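PDB 3AEI: prefoldin beta subunit 2 from Thermococcus sp., which probably works as a molecular chaperone subunit that captures unfolded proteins and passes them to a group II chaperonin. Local coordinates for residues L23-I37 with I63-I77. Residues are numbered along the deposited sequence; the frame is centred on the assembly and turned at random.
With SO4 (sulfate ion), chain C.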
ATOM      1  N   LEU A  23       4.474  12.713   2.939  1.00 18.04           N
ATOM      2  CA  LEU A  23       5.907  12.797   3.207  1.00 17.80           C
ATOM      3  C   LEU A  23       6.179  13.042   4.682  1.00 19.20           C
ATOM      4  O   LEU A  23       7.098  12.441   5.248  1.00 19.41           O
ATOM      5  CB  LEU A  23       6.534  13.934   2.380  1.00 18.56           C
ATOM      6  CG  LEU A  23       6.413  13.821   0.884  1.00 18.55           C
ATOM      7  CD1 LEU A  23       7.065  15.065   0.280  1.00 18.79           C
ATOM      8  CD2 LEU A  23       7.102  12.549   0.390  1.00 28.14           C
ATOM      9  N   GLU A  24       5.390  13.900   5.346  1.00 17.83           N
ATOM     10  CA  GLU A  24       5.643  14.143   6.761  1.00 20.11           C
ATOM     11  C   GLU A  24       5.430  12.850   7.568  1.00 19.99           C
ATOM     12  O   GLU A  24       6.140  12.597   8.555  1.00 20.48           O
ATOM     13  CB  GLU A  24       4.720  15.247   7.299  1.00 21.78           C
ATOM     14  CG  GLU A  24       5.002  16.565   6.673  1.00 19.94           C
ATOM     15  CD  GLU A  24       4.154  17.698   7.223  1.00 25.56           C
ATOM     16  OE1 GLU A  24       2.929  17.490   7.360  1.00 28.75           O
ATOM     17  OE2 GLU A  24       4.719  18.791   7.496  1.00 30.48           O
ATOM     18  N   LEU A  25       4.445  12.032   7.166  1.00 20.75           N
ATOM     19  CA  LEU A  25       4.209  10.799   7.898  1.00 16.88           C
ATOM     20  C   LEU A  25       5.438   9.879   7.844  1.00 17.03           C
ATOM     21  O   LEU A  25       5.870   9.326   8.857  1.00 18.94           O
ATOM     22  CB  LEU A  25       2.966  10.040   7.353  1.00 20.14           C
ATOM     23  CG  LEU A  25       2.785   8.621   7.927  1.00 16.05           C
ATOM     24  CD1 LEU A  25       2.518   8.645   9.436  1.00 20.51           C
ATOM     25  CD2 LEU A  25       1.655   7.964   7.185  1.00 21.21           C
ATOM     26  N   LYS A  26       5.979   9.726   6.651  1.00 16.69           N
ATOM     27  CA  LYS A  26       7.124   8.846   6.484  1.00 20.40           C
ATOM     28  C   LYS A  26       8.290   9.451   7.229  1.00 20.27           C
ATOM     29  O   LYS A  26       9.050   8.745   7.874  1.00 21.78           O
ATOM     30  CB  LYS A  26       7.464   8.684   5.006  1.00 20.95           C
ATOM     31  CG  LYS A  26       6.426   7.923   4.200  1.00 25.33           C
ATOM     32  CD  LYS A  26       6.928   7.857   2.761  1.00 34.18           C
ATOM     33  CE  LYS A  26       5.887   7.279   1.835  1.00 40.11           C
ATOM     34  NZ  LYS A  26       4.851   8.288   1.486  1.00 49.43           N
ATOM     35  N   MET A  27       8.419  10.762   7.169  1.00 19.03           N
ATOM     36  CA  MET A  27       9.538  11.380   7.855  1.00 20.79           C
ATOM     37  C   MET A  27       9.466  11.162   9.383  1.00 23.63           C
ATOM     38  O   MET A  27      10.471  10.792  10.025  1.00 23.78           O
ATOM     39  CB  MET A  27       9.622  12.877   7.501  1.00 20.24           C
ATOM     40  CG  MET A  27      10.851  13.537   8.103  1.00 28.85           C
ATOM     41  SD  MET A  27      10.857  15.261   7.604  1.00 29.45           S
ATOM     42  CE  MET A  27       9.662  15.931   8.717  1.00 33.91           C
ATOM     43  N   LYS A  28       8.272  11.315   9.959  1.00 18.94           N
ATOM     44  CA  LYS A  28       8.066  11.155  11.381  1.00 16.73           C
ATOM     45  C   LYS A  28       8.247   9.684  11.802  1.00 17.04           C
ATOM     46  O   LYS A  28       8.722   9.422  12.890  1.00 20.25           O
ATOM     47  CB  LYS A  28       6.658  11.609  11.798  1.00 21.20           C
ATOM     48  CG  LYS A  28       6.377  13.096  11.709  1.00 31.27           C
ATOM     49  CD  LYS A  28       4.861  13.290  11.861  1.00 35.23           C
ATOM     50  CE  LYS A  28       4.403  14.732  11.742  1.00 41.98           C
ATOM     51  NZ  LYS A  28       2.879  14.783  11.782  1.00 33.73           N
ATOM     52  N   GLU A  29       7.845   8.747  10.942  0.50 19.05           N
ATOM     53  CA  GLU A  29       8.011   7.331  11.260  0.50 17.41           C
ATOM     54  C   GLU A  29       9.504   7.005  11.353  0.50 16.81           C
ATOM     55  O   GLU A  29       9.927   6.256  12.230  0.50 16.46           O
ATOM     56  CB  GLU A  29       7.329   6.448  10.200  0.50 19.96           C
ATOM     57  CG  GLU A  29       5.784   6.545  10.258  0.50 20.15           C
ATOM     58  CD  GLU A  29       5.077   5.907   9.065  0.50 30.92           C
ATOM     59  OE1 GLU A  29       3.884   5.557   9.213  0.50 26.18           O
ATOM     60  OE2 GLU A  29       5.683   5.771   7.974  0.50 24.71           O
ATOM     61  N   LEU A  30      10.312   7.562  10.451  1.00 18.85           N
ATOM     62  CA  LEU A  30      11.758   7.293  10.484  1.00 18.60           C
ATOM     63  C   LEU A  30      12.419   7.947  11.698  1.00 16.99           C
ATOM     64  O   LEU A  30      13.330   7.367  12.275  1.00 18.84           O
ATOM     65  CB  LEU A  30      12.465   7.771   9.196  1.00 18.63           C
ATOM     66  CG  LEU A  30      12.045   7.031   7.921  1.00 20.84           C
ATOM     67  CD1 LEU A  30      12.629   7.780   6.693  1.00 26.95           C
ATOM     68  CD2 LEU A  30      12.520   5.606   7.947  1.00 22.47           C
ATOM     69  N   GLU A  31      11.954   9.139  12.096  1.00 17.98           N
ATOM     70  CA  GLU A  31      12.496   9.791  13.308  1.00 25.30           C
ATOM     71  C   GLU A  31      12.152   8.949  14.554  1.00 24.03           C
ATOM     72  O   GLU A  31      12.985   8.783  15.447  1.00 20.79           O
ATOM     73  CB  GLU A  31      11.947  11.229  13.418  1.00 22.10           C
ATOM     74  CG  GLU A  31      12.322  12.035  12.166  1.00 36.57           C
ATOM     75  CD  GLU A  31      11.719  13.433  12.098  1.00 46.34           C
ATOM     76  OE1 GLU A  31      10.569  13.619  12.559  1.00 42.47           O
ATOM     77  OE2 GLU A  31      12.400  14.340  11.554  1.00 39.52           O
ATOM     78  N   TYR A  32      10.946   8.364  14.592  1.00 19.08           N
ATOM     79  CA  TYR A  32      10.554   7.519  15.698  1.00 21.88           C
ATOM     80  C   TYR A  32      11.467   6.302  15.730  1.00 23.57           C
ATOM     81  O   TYR A  32      12.009   5.948  16.780  1.00 23.39           O
ATOM     82  CB  TYR A  32       9.096   7.091  15.535  1.00 23.08           C
ATOM     83  CG  TYR A  32       8.480   6.557  16.799  1.00 33.81           C
ATOM     84  CD1 TYR A  32       7.677   7.369  17.611  1.00 36.17           C
ATOM     85  CD2 TYR A  32       8.657   5.235  17.158  1.00 25.91           C
ATOM     86  CE1 TYR A  32       7.058   6.849  18.752  1.00 44.37           C
ATOM     87  CE2 TYR A  32       8.047   4.702  18.299  1.00 39.99           C
ATOM     88  CZ  TYR A  32       7.245   5.518  19.083  1.00 44.64           C
ATOM     89  OH  TYR A  32       6.590   4.974  20.161  1.00 53.63           O
ATOM     90  N   ALA A  33      11.688   5.700  14.562  1.00 18.58           N
ATOM     91  CA  ALA A  33      12.553   4.521  14.465  1.00 18.23           C
ATOM     92  C   ALA A  33      13.972   4.876  14.969  1.00 19.15           C
ATOM     93  O   ALA A  33      14.593   4.083  15.678  1.00 21.96           O
ATOM     94  CB  ALA A  33      12.617   4.031  13.006  1.00 15.33           C
ATOM     95  N   GLU A  34      14.469   6.057  14.614  1.00 18.96           N
ATOM     96  CA  GLU A  34      15.826   6.476  15.027  1.00 20.11           C
ATOM     97  C   GLU A  34      15.917   6.522  16.548  1.00 23.05           C
ATOM     98  O   GLU A  34      16.889   6.065  17.136  1.00 19.90           O
ATOM     99  CB  GLU A  34      16.159   7.841  14.441  1.00 21.40           C
ATOM    100  CG  GLU A  34      17.645   8.153  14.430  1.00 30.20           C
ATOM    101  CD  GLU A  34      17.918   9.451  13.697  1.00 38.14           C
ATOM    102  OE1 GLU A  34      18.984   9.574  13.065  1.00 42.04           O
ATOM    103  OE2 GLU A  34      17.055  10.347  13.746  1.00 37.14           O
ATOM    104  N   GLY A  35      14.874   7.038  17.187  1.00 22.87           N
ATOM    105  CA  GLY A  35      14.890   7.082  18.643  1.00 25.96           C
ATOM    106  C   GLY A  35      15.024   5.712  19.271  1.00 28.62           C
ATOM    107  O   GLY A  35      15.732   5.566  20.274  1.00 27.41           O
ATOM    108  N   ILE A  36      14.363   4.707  18.693  1.00 24.52           N
ATOM    109  CA  ILE A  36      14.427   3.352  19.213  1.00 24.35           C
ATOM    110  C   ILE A  36      15.789   2.716  18.938  1.00 22.41           C
ATOM    111  O   ILE A  36      16.408   2.066  19.811  1.00 25.09           O
ATOM    112  CB  ILE A  36      13.360   2.458  18.573  1.00 23.94           C
ATOM    113  CG1 ILE A  36      11.968   3.012  18.926  1.00 32.71           C
ATOM    114  CG2 ILE A  36      13.560   1.007  18.999  1.00 27.95           C
ATOM    115  CD1 ILE A  36      10.828   2.194  18.448  1.00 31.05           C
ATOM    116  N   ILE A  37      16.252   2.896  17.709  1.00 19.60           N
ATOM    117  CA  ILE A  37      17.516   2.303  17.301  1.00 19.42           C
ATOM    118  C   ILE A  37      18.684   2.823  18.114  1.00 23.48           C
ATOM    119  O   ILE A  37      19.652   2.097  18.345  1.00 22.13           O
ATOM    120  CB  ILE A  37      17.747   2.596  15.799  1.00 21.13           C
ATOM    121  CG1 ILE A  37      16.743   1.778  14.977  1.00 21.86           C
ATOM    122  CG2 ILE A  37      19.169   2.239  15.378  1.00 20.82           C
ATOM    123  CD1 ILE A  37      16.562   2.329  13.519  1.00 20.27           C
ATOM    124  N   ILE A  63      20.767   4.367  10.655  1.00 18.98           N
ATOM    125  CA  ILE A  63      20.817   5.774  11.002  1.00 19.27           C
ATOM    126  C   ILE A  63      21.150   6.609   9.741  1.00 23.09           C
ATOM    127  O   ILE A  63      20.552   7.662   9.504  1.00 18.76           O
ATOM    128  CB  ILE A  63      21.858   6.014  12.154  1.00 19.60           C
ATOM    129  CG1 ILE A  63      21.357   5.339  13.429  1.00 23.45           C
ATOM    130  CG2 ILE A  63      22.039   7.518  12.385  1.00 22.27           C
ATOM    131  CD1 ILE A  63      22.405   5.264  14.536  1.00 24.92           C
ATOM    132  N   GLU A  64      22.074   6.133   8.913  1.00 17.42           N
ATOM    133  CA  GLU A  64      22.422   6.854   7.686  1.00 21.77           C
ATOM    134  C   GLU A  64      21.229   7.015   6.759  1.00 19.93           C
ATOM    135  O   GLU A  64      20.960   8.106   6.221  1.00 19.22           O
ATOM    136  CB  GLU A  64      23.551   6.130   6.966  1.00 25.84           C
ATOM    137  CG  GLU A  64      24.907   6.483   7.499  1.00 43.91           C
ATOM    138  CD  GLU A  64      26.030   5.797   6.742  1.00 53.27           C
ATOM    139  OE1 GLU A  64      25.916   5.643   5.502  1.00 49.68           O
ATOM    140  OE2 GLU A  64      27.028   5.429   7.400  1.00 53.73           O
ATOM    141  N   HIS A  65      20.475   5.935   6.620  1.00 17.75           N
ATOM    142  CA  HIS A  65      19.297   5.970   5.790  1.00 17.61           C
ATOM    143  C   HIS A  65      18.271   6.973   6.351  1.00 15.28           C
ATOM    144  O   HIS A  65      17.674   7.754   5.597  1.00 18.34           O
ATOM    145  CB  HIS A  65      18.684   4.578   5.703  1.00 16.42           C
ATOM    146  CG  HIS A  65      17.336   4.565   5.069  1.00 19.20           C
ATOM    147  ND1 HIS A  65      17.115   4.964   3.765  1.00 24.35           N
ATOM    148  CD2 HIS A  65      16.128   4.215   5.571  1.00 20.45           C
ATOM    149  CE1 HIS A  65      15.826   4.854   3.494  1.00 25.19           C
ATOM    150  NE2 HIS A  65      15.207   4.408   4.571  1.00 23.26           N
ATOM    151  N   ILE A  66      18.074   6.955   7.664  1.00 14.08           N
ATOM    152  CA  ILE A  66      17.111   7.847   8.268  1.00 16.21           C
ATOM    153  C   ILE A  66      17.522   9.313   8.065  1.00 17.79           C
ATOM    154  O   ILE A  66      16.714  10.147   7.648  1.00 20.19           O
ATOM    155  CB  ILE A  66      16.958   7.546   9.749  1.00 17.38           C
ATOM    156  CG1 ILE A  66      16.319   6.149   9.935  1.00 18.34           C
ATOM    157  CG2 ILE A  66      16.052   8.626  10.406  1.00 17.88           C
ATOM    158  CD1 ILE A  66      16.377   5.613  11.337  1.00 21.48           C
ATOM    159  N   GLU A  67      18.795   9.612   8.294  1.00 19.65           N
ATOM    160  CA  GLU A  67      19.234  10.979   8.120  1.00 19.69           C
ATOM    161  C   GLU A  67      19.157  11.463   6.675  1.00 20.70           C
ATOM    162  O   GLU A  67      18.772  12.608   6.437  1.00 20.13           O
ATOM    163  CB  GLU A  67      20.647  11.174   8.688  1.00 20.00           C
ATOM    164  CG  GLU A  67      20.684  10.990  10.200  1.00 23.16           C
ATOM    165  CD  GLU A  67      19.841  12.043  10.905  1.00 43.80           C
ATOM    166  OE1 GLU A  67      19.954  13.241  10.539  1.00 45.58           O
ATOM    167  OE2 GLU A  67      19.067  11.690  11.822  1.00 41.97           O
ATOM    168  N   ARG A  68      19.521  10.624   5.714  0.50 17.13           N
ATOM    169  CA  ARG A  68      19.450  11.061   4.335  0.50 19.40           C
ATOM    170  C   ARG A  68      17.999  11.233   3.923  0.50 23.43           C
ATOM    171  O   ARG A  68      17.650  12.203   3.266  0.50 25.87           O
ATOM    172  CB  ARG A  68      20.118  10.054   3.393  0.50 22.72           C
ATOM    173  CG  ARG A  68      21.612   9.848   3.650  0.50 27.06           C
ATOM    174  CD  ARG A  68      22.263   9.072   2.506  0.50 29.50           C
ATOM    175  NE  ARG A  68      23.561   8.507   2.858  0.50 45.82           N
ATOM    176  CZ  ARG A  68      23.744   7.256   3.272  0.50 50.59           C
ATOM    177  NH1 ARG A  68      22.711   6.426   3.391  0.50 57.60           N
ATOM    178  NH2 ARG A  68      24.962   6.827   3.558  0.50 54.92           N
ATOM    179  N   SER A  69      17.156  10.286   4.325  1.00 21.59           N
ATOM    180  CA  SER A  69      15.747  10.342   3.943  1.00 20.10           C
ATOM    181  C   SER A  69      15.099  11.583   4.532  1.00 22.66           C
ATOM    182  O   SER A  69      14.286  12.237   3.874  1.00 25.31           O
ATOM    183  CB  SER A  69      15.015   9.063   4.433  1.00 20.42           C
ATOM    184  OG  SER A  69      15.424   7.933   3.679  1.00 24.64           O
ATOM    185  N   ARG A  70      15.447  11.915   5.772  1.00 22.62           N
ATOM    186  CA  ARG A  70      14.862  13.104   6.385  1.00 27.15           C
ATOM    187  C   ARG A  70      15.231  14.349   5.599  1.00 31.53           C
ATOM    188  O   ARG A  70      14.428  15.261   5.436  1.00 29.05           O
ATOM    189  CB  ARG A  70      15.308  13.254   7.835  1.00 29.58           C
ATOM    190  CG  ARG A  70      14.492  12.405   8.820  1.00 47.68           C
ATOM    191  CD  ARG A  70      15.059  12.483  10.226  1.00 51.09           C
ATOM    192  NE  ARG A  70      15.278  13.860  10.648  1.00 53.09           N
ATOM    193  CZ  ARG A  70      15.946  14.205  11.743  1.00 65.68           C
ATOM    194  NH1 ARG A  70      16.462  13.266  12.533  1.00 66.35           N
ATOM    195  NH2 ARG A  70      16.110  15.490  12.046  1.00 71.98           N
ATOM    196  N   LEU A  71      16.456  14.388   5.089  1.00 24.56           N
ATOM    197  CA  LEU A  71      16.882  15.544   4.306  1.00 25.50           C
ATOM    198  C   LEU A  71      16.069  15.692   3.034  1.00 26.80           C
ATOM    199  O   LEU A  71      15.620  16.785   2.684  1.00 30.76           O
ATOM    200  CB  LEU A  71      18.364  15.393   3.978  1.00 28.21           C
ATOM    201  CG  LEU A  71      19.130  16.594   3.452  1.00 40.08           C
ATOM    202  CD1 LEU A  71      18.788  17.844   4.264  1.00 39.10           C
ATOM    203  CD2 LEU A  71      20.604  16.260   3.524  1.00 34.92           C
ATOM    204  N   VAL A  72      15.862  14.578   2.340  1.00 24.70           N
ATOM    205  CA  VAL A  72      15.093  14.574   1.115  1.00 22.54           C
ATOM    206  C   VAL A  72      13.655  14.961   1.477  1.00 24.41           C
ATOM    207  O   VAL A  72      13.050  15.796   0.821  1.00 26.28           O
ATOM    208  CB  VAL A  72      15.111  13.164   0.448  1.00 27.06           C
ATOM    209  CG1 VAL A  72      14.079  13.067  -0.668  1.00 32.65           C
ATOM    210  CG2 VAL A  72      16.502  12.886  -0.127  1.00 37.86           C
ATOM    211  N   TYR A  73      13.101  14.371   2.535  1.00 24.90           N
ATOM    212  CA  TYR A  73      11.715  14.723   2.854  1.00 22.95           C
ATOM    213  C   TYR A  73      11.579  16.174   3.337  1.00 22.56           C
ATOM    214  O   TYR A  73      10.669  16.880   2.915  1.00 26.68           O
ATOM    215  CB  TYR A  73      11.112  13.769   3.897  1.00 22.16           C
ATOM    216  CG  TYR A  73      10.951  12.336   3.445  1.00 19.85           C
ATOM    217  CD1 TYR A  73      10.394  12.037   2.212  1.00 30.54           C
ATOM    218  CD2 TYR A  73      11.277  11.278   4.295  1.00 20.19           C
ATOM    219  CE1 TYR A  73      10.147  10.721   1.831  1.00 37.14           C
ATOM    220  CE2 TYR A  73      11.038   9.955   3.919  1.00 24.72           C
ATOM    221  CZ  TYR A  73      10.469   9.690   2.693  1.00 36.86           C
ATOM    222  OH  TYR A  73      10.176   8.397   2.327  1.00 34.79           O
ATOM    223  N   LYS A  74      12.470  16.622   4.209  1.00 25.21           N
ATOM    224  CA  LYS A  74      12.387  17.998   4.702  1.00 29.72           C
ATOM    225  C   LYS A  74      12.380  18.988   3.541  1.00 30.57           C
ATOM    226  O   LYS A  74      11.602  19.933   3.534  1.00 27.63           O
ATOM    227  CB  LYS A  74      13.549  18.329   5.630  1.00 33.63           C
ATOM    228  CG  LYS A  74      13.280  18.025   7.085  1.00 49.38           C
ATOM    229  CD  LYS A  74      14.381  18.563   7.975  1.00 52.56           C
ATOM    230  CE  LYS A  74      14.644  20.028   7.673  1.00 58.19           C
ATOM    231  NZ  LYS A  74      15.518  20.677   8.688  1.00 64.85           N
ATOM    232  N   ARG A  75      13.256  18.762   2.565  0.50 26.31           N
ATOM    233  CA  ARG A  75      13.355  19.625   1.396  0.50 29.63           C
ATOM    234  C   ARG A  75      12.071  19.609   0.565  0.50 27.27           C
ATOM    235  O   ARG A  75      11.562  20.652   0.156  0.50 27.00           O
ATOM    236  CB  ARG A  75      14.539  19.180   0.533  0.50 34.35           C
ATOM    237  CG  ARG A  75      14.796  20.045  -0.692  0.50 44.88           C
ATOM    238  CD  ARG A  75      16.077  19.608  -1.387  0.50 54.14           C
ATOM    239  NE  ARG A  75      17.220  19.622  -0.476  0.50 54.21           N
ATOM    240  CZ  ARG A  75      17.703  20.715   0.102  0.50 52.75           C
ATOM    241  NH1 ARG A  75      18.742  20.627   0.916  0.50 56.23           N
ATOM    242  NH2 ARG A  75      17.153  21.898  -0.136  0.50 56.76           N
ATOM    243  N   GLU A  76      11.551  18.415   0.302  1.00 27.33           N
ATOM    244  CA  GLU A  76      10.334  18.290  -0.489  1.00 26.45           C
ATOM    245  C   GLU A  76       9.155  18.930   0.249  1.00 22.59           C
ATOM    246  O   GLU A  76       8.342  19.624  -0.372  1.00 25.98           O
ATOM    247  CB  GLU A  76      10.072  16.814  -0.802  1.00 22.74           C
ATOM    248  CG  GLU A  76      11.091  16.255  -1.767  1.00 31.75           C
ATOM    249  CD  GLU A  76      11.025  14.750  -1.944  1.00 43.09           C
ATOM    250  OE1 GLU A  76      10.507  14.051  -1.041  1.00 33.98           O
ATOM    251  OE2 GLU A  76      11.520  14.272  -2.993  1.00 36.26           O
ATOM    252  N   ILE A  77       9.102  18.736   1.562  1.00 22.85           N
ATOM    253  CA  ILE A  77       8.038  19.291   2.395  1.00 22.68           C
ATOM    254  C   ILE A  77       8.138  20.818   2.422  1.00 32.93           C
ATOM    255  O   ILE A  77       7.126  21.515   2.324  1.00 25.83           O
ATOM    256  CB  ILE A  77       8.118  18.738   3.834  1.00 22.70           C
ATOM    257  CG1 ILE A  77       7.712  17.240   3.826  1.00 21.62           C
ATOM    258  CG2 ILE A  77       7.277  19.612   4.789  1.00 21.36           C
ATOM    259  CD1 ILE A  77       8.153  16.436   5.065  1.00 22.11           C
TER
HETATM  260  S   SO4 C 100      19.317   6.143   1.309  0.90 39.25           S
HETATM  261  O1  SO4 C 100      20.185   7.254   0.875  0.90 46.25           O
HETATM  262  O2  SO4 C 100      18.045   6.682   1.821  0.90 51.37           O
HETATM  263  O3  SO4 C 100      19.988   5.383   2.381  0.90 48.54           O
HETATM  264  O4  SO4 C 100      19.052   5.256   0.160  0.90 41.87           O
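NH1 of R70 meets two carboxylates at once. It gives a weak, bent hydrogen bond to E34 OE2 across the contact (3.2 Å), with that oxygen at the guanidinium edge. It also forms a salt bridge to E67 OE2 on its own helix. E31 joins the network from over one guanidinium face: its OE2 lies 3.1 Å from R70 NE, a pairing of charges with no N-H directed at it. The bend in the R70 chain at chi3 (50°) turns the guanidinium along the helix toward E34 and E67. E34 OE1 and E67 OE2 are only 2.5 Å apart, so one of these acids probably holds a proton.

Beside this charged flank runs an apolar seam. Y73 is a knob among L23, K26, M27 and L30. L30 CD1 meets the ring edge at CE2 (3.9 Å), while L23 CD2 lies against Y73 CD1 and CE1. The aliphatic chain of K26 crosses the phenol end, its CD 3.3 Å from Y73 OH. With an alanine in place of Y73, a gap would probably open among L23, K26, M27 and L30. M27 reaches the other helix with CG anti to its N (chi1 -175°), and SD packs on K74 CG and I77 CD1. Farther along, I66 sets CG2 against L30 CB and CD1 against I37 CD1.

Segments 23-37 and 63-77 run antiparallel at 152°, as in the coiled-coil arm of a prefoldin subunit. Knobs-into-holes packing joins them, and R70 probably helps hold the close E34/E67 acid pair, while E31 adds a third carboxylate.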